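Local atomic coordinates of cellulosomal scaffoldin adaptor protein B (Acetivibrio cellulolyticus, PDB entry 4UYP), a protein that attaches the cellulosome to the cell surface by docking its C-terminal type I dockerin domain, the part in this chain, onto a cohesin of the scaffoldin ScaC. Residues D6-G11 with S15-L20; Y36-A41 with G47-N52; V55-Y60 with F66-E71. The protein carries 2 engineered substitutions. All blocks are in the same frame, centred on the assembly; numbering follows the deposited sequence.

Interaction 1 and interaction 2 lie on opposite sides of the chain's centre, each beside one of the two calcium ions of the dockerin, and they touch where Val7 packs on Ala40 and Ala41. Interaction 1 holds its loop to helix 15-26 mainly through a shared calcium ion, whereas interaction 2 joins its segments through a small apolar contact, with the second calcium to one side. Interaction 3 uses the same helix as interaction 2, 51-61, and lays the C-terminal tail on it with aromatic and aliphatic side chains. All three are partly buried: Asp17, Ala41 and Phe68 lie inside, while Ile16 and Phe66 are at the surface.

Interaction 1: D6-G11 with S15-L20; sequences DVDGNG and SIDAVL. Engineered in segment 15-20: Ser15 (natural residue Ile), Ile16 (natural residue Asn). With CA (calcium ion), chain L.
The carboxylates of Asp8 and Asp17 stand almost at right angles, their planes 78° apart, with Asp8 OD1 and Asp17 OD1 only 3.0 Å from each other because both bind the same calcium ion. One face of the Asp8 carboxylate receives the backbone N of Asn10, which comes to OD1 from above the plane and closes an Asx turn. Asp6 is gripped on the syn side of both its oxygens, OD1 by Asn10 N and OD2 by Gly11 N.

Asp17 brings helix 15-26 to the loop. Its carboxylate binds the calcium through both oxygens, OD1 at 2.6 Å and OD2 at 2.4 Å from the metal, and OD1 also accepts a fairly straight bond (162°) from Asp8 N, 3.1 Å away and nearly in line with the C-O bond. OD2 is bound in turn by Arg14 N. With CG of Asp17 anti to its carbonyl carbon (chi1 -68°), the carboxylate extends from the flank of the helix to the metal and the loop. Asp6 OD1, Asp8 OD1 and Asn10 OD1, Ser12 O and water 1 complete seven-fold coordination, and the water also donates to Asp8 OD2.

Beside the metal the contact turns apolar. Leu20 CD1 lies 3.7 Å from Asp8 CB, and in the conformer described Val7 CG2 lies beside Leu20 CB. Ile16, an engineered residue, sets its CG2 3.7 Å from Asp8 OD2.

These positions match the calcium-binding loop of an EF-hand, with its last ligand on the exiting helix. Three carboxylates meet at close range, an arrangement that would probably be unfavourable without the cation; calcium probably offsets their mutual repulsion and, through both oxygens of Asp17, ties loop and helix into one unit.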
# COMPACT_ATOMS: atom_id res chain seq x y z
N ASP B 6 25.75 6.21 7.10
CA ASP B 6 26.53 5.94 5.90
C ASP B 6 25.90 4.86 5.04
O ASP B 6 26.30 3.71 4.99
CB ASP B 6 27.95 5.45 6.29
CG ASP B 6 28.77 5.21 5.07
OD1 ASP B 6 28.54 5.72 3.96
OD2 ASP B 6 29.77 4.45 5.18
N VAL B 7 24.79 5.24 4.39
CA VAL B 7 23.89 4.24 3.83
C VAL B 7 24.45 3.61 2.52
O VAL B 7 24.08 2.50 2.21
CB VAL B 7 22.44 4.86 3.65
CG1 VAL B 7 22.06 5.83 4.80
CG2 VAL B 7 22.39 5.70 2.47
N ASP B 8 25.37 4.31 1.86
CA ASP B 8 26.08 3.77 0.68
C ASP B 8 27.37 3.05 1.04
O ASP B 8 28.00 2.50 0.14
CB ASP B 8 26.29 4.79 -0.48
CG ASP B 8 27.21 5.96 -0.15
OD1 ASP B 8 27.88 5.91 0.97
OD2 ASP B 8 27.31 6.87 -1.01
N GLY B 9 27.72 3.04 2.33
CA GLY B 9 28.89 2.22 2.80
C GLY B 9 30.19 2.77 2.35
O GLY B 9 31.16 1.98 2.27
N ASN B 10 30.35 4.02 2.03
CA ASN B 10 31.59 4.51 1.47
C ASN B 10 32.52 5.03 2.60
O ASN B 10 33.60 5.60 2.24
CB ASN B 10 31.42 5.55 0.31
CG ASN B 10 30.99 6.94 0.82
OD1 ASN B 10 30.47 7.05 1.94
ND2 ASN B 10 31.17 7.93 0.04
N GLY B 11 32.10 4.93 3.87
CA GLY B 11 33.00 5.38 4.94
C GLY B 11 32.77 6.81 5.44
O GLY B 11 33.51 7.28 6.33
N SER B 15 25.86 14.14 1.88
CA SER B 15 24.51 14.55 1.39
C SER B 15 23.77 13.44 0.68
O SER B 15 22.52 13.24 0.79
CB SER B 15 24.59 15.76 0.50
OG SER B 15 25.00 16.89 1.26
N ILE B 16 24.53 12.72 -0.16
CA ILE B 16 23.90 11.68 -0.98
C ILE B 16 23.28 10.57 -0.15
O ILE B 16 22.31 9.94 -0.54
CB ILE B 16 24.87 11.14 -2.05
CG1 ILE B 16 24.14 10.41 -3.22
CG2 ILE B 16 25.91 10.22 -1.42
CD1 ILE B 16 23.28 11.37 -4.10
N ASP B 17 23.88 10.28 1.05
CA ASP B 17 23.28 9.26 1.92
C ASP B 17 21.83 9.61 2.25
O ASP B 17 21.02 8.71 2.31
CB ASP B 17 24.15 9.10 3.21
CG ASP B 17 25.54 8.47 2.94
OD1 ASP B 17 25.65 7.35 2.39
OD2 ASP B 17 26.57 9.10 3.34
N ALA B 18 21.53 10.89 2.49
CA ALA B 18 20.16 11.23 2.86
C ALA B 18 19.28 11.10 1.62
O ALA B 18 18.09 10.80 1.75
CB ALA B 18 20.12 12.70 3.39
N VAL B 19 19.82 11.42 0.42
CA VAL B 19 19.06 11.19 -0.82
C VAL B 19 18.69 9.73 -0.99
O VAL B 19 17.54 9.37 -1.37
CB VAL B 19 19.84 11.69 -1.99
CG1 VAL B 19 19.04 11.41 -3.29
CG2 VAL B 19 20.10 13.21 -1.95
N LEU B 20 19.62 8.80 -0.68
CA LEU B 20 19.34 7.40 -0.79
C LEU B 20 18.27 6.94 0.15
O LEU B 20 17.39 6.13 -0.21
CB LEU B 20 20.59 6.55 -0.59
CG LEU B 20 21.62 6.80 -1.67
CD1 LEU B 20 22.96 6.12 -1.32
CD2 LEU B 20 21.12 6.06 -2.94
CA CA L . 28.22 7.56 2.56
O HOH W 1 28.16 8.91 0.57

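Interaction 2: Y36-A41 with G47-N52; sequences YGMLAA and GSIKIN. With CA (calcium ion), chain K.
Ala41 and Ile49 bring the two backbones nearest, their CA atoms 6.6 Å apart, where the short helix 37-41 and the end of the second EF-hand-like calcium loop of the dockerin come together. From Gly47 to Lys50 the chain is non-helical, extended from Ser48 on, and it enters helix 51-61 with Lys50 at the N-cap position. No hydrogen bond joins the segments.

Ile49, which sits at the apolar eighth position of the loop, turns its side chain to the helix. In the conformer described, one of two deposited, CG1 lies anti to the carbonyl carbon (chi1 -50°) and the chain continues extended, carrying CD1 to within 3.9 Å of Ala41 CB. Met38, also deposited in two conformers and bent at its second and third torsions, has its thioether end modelled at the same methyl, but the detail of this approach is doubtful, since the carbon separation in this copy is too short to be real. Ile21 and Tyr24 of helix 15-26, together with Phe32, pack round Ile49 and join this patch to that helix.

Lys50 forms salt bridges to Glu128 of one ScaC chain and Asp41 of another. Ser48 O coordinates the calcium at 2.3 Å, and water 2 bridges from the metal, 2.4 Å away, to Asn52 OD1, to which it donates at 2.7 Å.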
# COMPACT_ATOMS: atom_id res chain seq x y z
N TYR B 36 25.26 -3.20 5.08
CA TYR B 36 24.72 -2.61 6.31
C TYR B 36 23.88 -1.32 6.09
O TYR B 36 23.70 -0.57 7.07
CB TYR B 36 25.82 -2.31 7.39
CG TYR B 36 26.56 -3.57 7.84
CD1 TYR B 36 25.95 -4.49 8.69
CD2 TYR B 36 27.80 -3.87 7.27
CE1 TYR B 36 26.62 -5.64 9.07
CE2 TYR B 36 28.48 -5.06 7.63
CZ TYR B 36 27.86 -5.91 8.48
OH TYR B 36 28.52 -7.07 8.85
N GLY B 37 23.38 -1.15 4.86
CA GLY B 37 22.67 0.17 4.55
C GLY B 37 21.43 0.24 5.37
O GLY B 37 21.06 1.36 5.80
N MET B 38 20.66 -0.83 5.57
CA MET B 38 19.44 -0.70 6.33
C MET B 38 19.67 -0.27 7.77
O MET B 38 19.01 0.63 8.29
CB MET B 38 18.62 -2.01 6.21
CG MET B 38 17.23 -1.88 6.75
SD MET B 38 16.03 -1.31 5.53
CE MET B 38 16.97 -0.13 4.66
N LEU B 39 20.65 -0.89 8.47
CA LEU B 39 20.93 -0.51 9.81
C LEU B 39 21.53 0.93 9.83
O LEU B 39 21.25 1.73 10.75
CB LEU B 39 22.01 -1.44 10.36
CG LEU B 39 21.53 -2.58 11.26
CD1 LEU B 39 20.05 -2.85 11.43
CD2 LEU B 39 22.37 -3.81 10.84
N ALA B 40 22.36 1.27 8.83
CA ALA B 40 22.98 2.59 8.81
C ALA B 40 21.91 3.69 8.57
O ALA B 40 22.08 4.81 9.02
CB ALA B 40 24.07 2.67 7.77
N ALA B 41 20.89 3.31 7.82
CA ALA B 41 19.87 4.35 7.49
C ALA B 41 18.98 4.67 8.69
O ALA B 41 18.34 5.72 8.73
CB ALA B 41 18.98 3.79 6.37
N GLY B 47 13.75 1.18 14.33
CA GLY B 47 13.50 -0.07 13.67
C GLY B 47 12.88 -0.04 12.29
O GLY B 47 12.85 -1.06 11.61
N SER B 48 12.53 1.19 11.85
CA SER B 48 11.94 1.39 10.52
C SER B 48 12.67 2.51 9.84
O SER B 48 13.20 3.44 10.51
CB SER B 48 10.48 1.77 10.53
OG SER B 48 9.66 0.69 11.00
N ILE B 49 12.76 2.42 8.51
CA ILE B 49 13.28 3.53 7.71
C ILE B 49 12.09 4.44 7.32
O ILE B 49 11.13 3.97 6.69
CB ILE B 49 14.03 2.99 6.52
CG1 ILE B 49 15.03 1.90 6.97
CG2 ILE B 49 14.80 4.08 5.78
CD1 ILE B 49 15.95 1.42 5.85
N LYS B 50 12.15 5.69 7.72
CA LYS B 50 11.08 6.66 7.46
C LYS B 50 11.68 7.93 7.06
O LYS B 50 12.88 8.16 7.07
CB LYS B 50 10.21 6.85 8.66
CG LYS B 50 9.57 5.54 9.23
CD LYS B 50 8.78 5.78 10.49
CE LYS B 50 7.53 6.52 10.22
NZ LYS B 50 6.69 6.66 11.46
N ILE B 51 10.81 8.89 6.59
CA ILE B 51 11.35 10.12 6.07
C ILE B 51 12.20 10.90 7.10
O ILE B 51 13.10 11.64 6.66
CB ILE B 51 10.17 11.02 5.44
CG1 ILE B 51 10.72 12.20 4.56
CG2 ILE B 51 9.26 11.55 6.53
CD1 ILE B 51 11.63 11.75 3.44
N ASN B 52 11.85 10.78 8.38
CA ASN B 52 12.68 11.59 9.27
C ASN B 52 14.08 11.04 9.39
O ASN B 52 14.98 11.85 9.68
CB ASN B 52 12.03 11.59 10.66
CG ASN B 52 12.12 10.25 11.36
OD1 ASN B 52 11.79 9.19 10.80
ND2 ASN B 52 12.59 10.26 12.63
CA CA K . 13.96 5.19 11.80
O HOH W 2 12.11 6.74 11.94

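Interaction 3: V55-Y60 with F66-E71; sequences VLVRDY and FLFPVE
Phe66 meets Tyr60 through its backbone: the carbonyl O of Phe66 lies in the plane of the tyrosine ring, at its edge, 3.5 Å from Tyr60 CE1. CB of Phe66 points away from the helix. Leu67 adds its backbone N to the same edge of the ring, and its CB likewise points away.

Phe68 carries the contact. CG stands anti to the carbonyl carbon (chi1 -66°), and from there the ring is driven in against helix 51-61, its outer end lodged between Tyr60, Val57 and Leu56. CZ is 3.4 Å from Tyr60 CB, and the two rings overlap obliquely near their rims, with centroids 4.7 Å apart and planes at 33°. At the ring's edge, near its plane, CE1 of Phe68 meets Leu56 O at 3.5 Å, and Val57 CG2 approaches CZ at 4.1 Å. Val43, from the second calcium loop, also packs on the Phe68 ring.

Pro69 follows with its ring CD 4.2 Å from Leu56 CD1, extending the apolar strip along the helix. Val70 makes a backbone hydrogen bond with Val43. Glu71 then returns to Phe68: its OE1, through the anti lone pair, takes a nearly straight bond (175°) from Phe68 N at 2.8 Å, and its own N donates to Phe68 O at 2.9 Å. The two bonds link Phe68, just before the 3-10 turn 69-71, to the residue at its end.

The helix is shared with the cohesin, since Asp59 OD2 bonds to Tyr32 OH of ScaC and Arg58 NH1 to Ala79 O of ScaC, and Leu56 touches both the tail and ScaC. The whole is a tail folding back on the last helix of a two-repeat dockerin, covering one side of helix 51-61.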
# COMPACT_ATOMS: atom_id res chain seq x y z
N VAL B 55 15.91 13.12 6.81
CA VAL B 55 16.16 14.50 7.17
C VAL B 55 17.18 14.59 8.31
O VAL B 55 17.98 15.54 8.30
CB VAL B 55 14.88 15.28 7.40
CG1 VAL B 55 14.26 15.07 8.80
CG2 VAL B 55 15.05 16.72 6.96
N LEU B 56 17.19 13.57 9.18
CA LEU B 56 18.26 13.52 10.21
C LEU B 56 19.60 13.39 9.59
O LEU B 56 20.56 14.08 10.04
CB LEU B 56 17.96 12.42 11.22
CG LEU B 56 16.81 12.69 12.22
CD1 LEU B 56 16.40 11.42 12.95
CD2 LEU B 56 17.19 13.79 13.28
N VAL B 57 19.78 12.49 8.65
CA VAL B 57 21.08 12.43 7.99
C VAL B 57 21.44 13.74 7.31
O VAL B 57 22.58 14.23 7.44
CB VAL B 57 21.13 11.22 7.00
CG1 VAL B 57 22.44 11.20 6.21
CG2 VAL B 57 21.01 9.94 7.82
N ARG B 58 20.51 14.36 6.55
CA ARG B 58 20.83 15.63 5.95
C ARG B 58 21.24 16.66 6.99
O ARG B 58 22.24 17.38 6.78
CB ARG B 58 19.58 16.12 5.24
CG ARG B 58 19.91 17.44 4.55
CD ARG B 58 18.64 18.12 4.19
NE ARG B 58 17.95 18.63 5.40
CZ ARG B 58 16.81 19.27 5.39
NH1 ARG B 58 16.11 19.46 4.24
NH2 ARG B 58 16.26 19.71 6.55
N ASP B 59 20.49 16.69 8.09
CA ASP B 59 20.77 17.72 9.15
C ASP B 59 22.09 17.41 9.81
O ASP B 59 22.76 18.41 10.19
CB ASP B 59 19.61 17.77 10.13
CG ASP B 59 18.33 18.33 9.50
OD1 ASP B 59 18.37 18.84 8.34
OD2 ASP B 59 17.31 18.29 10.19
N TYR B 60 22.49 16.19 9.96
CA TYR B 60 23.86 15.93 10.46
C TYR B 60 24.90 16.47 9.46
O TYR B 60 25.90 17.12 9.85
CB TYR B 60 24.05 14.40 10.65
CG TYR B 60 25.42 13.96 11.00
CD1 TYR B 60 25.79 13.91 12.34
CD2 TYR B 60 26.34 13.60 10.04
CE1 TYR B 60 27.07 13.55 12.72
CE2 TYR B 60 27.62 13.15 10.44
CZ TYR B 60 27.95 13.13 11.78
OH TYR B 60 29.29 12.71 12.04
N PHE B 66 25.15 16.72 15.86
CA PHE B 66 26.51 16.16 15.85
C PHE B 66 26.58 14.70 16.15
O PHE B 66 27.64 14.08 16.17
CB PHE B 66 27.42 17.00 16.80
CG PHE B 66 27.44 18.43 16.40
CD1 PHE B 66 28.11 18.83 15.27
CD2 PHE B 66 26.66 19.33 17.12
CE1 PHE B 66 28.06 20.18 14.86
CE2 PHE B 66 26.58 20.65 16.74
CZ PHE B 66 27.29 21.07 15.61
N LEU B 67 25.42 14.12 16.40
CA LEU B 67 25.27 12.69 16.59
C LEU B 67 23.83 12.37 16.24
O LEU B 67 22.96 13.29 16.30
CB LEU B 67 25.64 12.23 18.01
CG LEU B 67 25.22 13.05 19.22
CD1 LEU B 67 23.76 12.92 19.47
CD2 LEU B 67 25.92 12.55 20.48
N PHE B 68 23.59 11.10 15.98
CA PHE B 68 22.21 10.63 15.69
C PHE B 68 21.52 10.17 16.96
O PHE B 68 22.18 9.74 17.95
CB PHE B 68 22.25 9.50 14.65
CG PHE B 68 22.74 10.01 13.34
CD1 PHE B 68 21.93 10.92 12.63
CD2 PHE B 68 23.95 9.64 12.76
CE1 PHE B 68 22.35 11.43 11.37
CE2 PHE B 68 24.36 10.08 11.50
CZ PHE B 68 23.54 11.02 10.80
N PRO B 69 20.20 10.20 17.03
CA PRO B 69 19.50 9.70 18.23
C PRO B 69 19.84 8.28 18.56
O PRO B 69 19.95 7.96 19.81
CB PRO B 69 18.02 9.82 17.83
CG PRO B 69 18.01 10.92 16.86
CD PRO B 69 19.26 10.76 16.01
N VAL B 70 20.09 7.37 17.59
CA VAL B 70 20.49 6.01 17.89
C VAL B 70 21.82 5.93 18.68
O VAL B 70 22.03 4.93 19.39
CB VAL B 70 20.54 5.14 16.64
CG1 VAL B 70 21.68 5.48 15.68
CG2 VAL B 70 20.57 3.62 16.96
N GLU B 71 22.65 6.95 18.55
CA GLU B 71 23.99 6.99 19.25
C GLU B 71 23.87 7.63 20.66
O GLU B 71 24.84 7.52 21.44
CB GLU B 71 24.92 7.81 18.42
CG GLU B 71 25.13 7.25 17.03
CD GLU B 71 26.04 8.11 16.22
OE1 GLU B 71 25.76 9.29 15.82
OE2 GLU B 71 27.17 7.61 16.03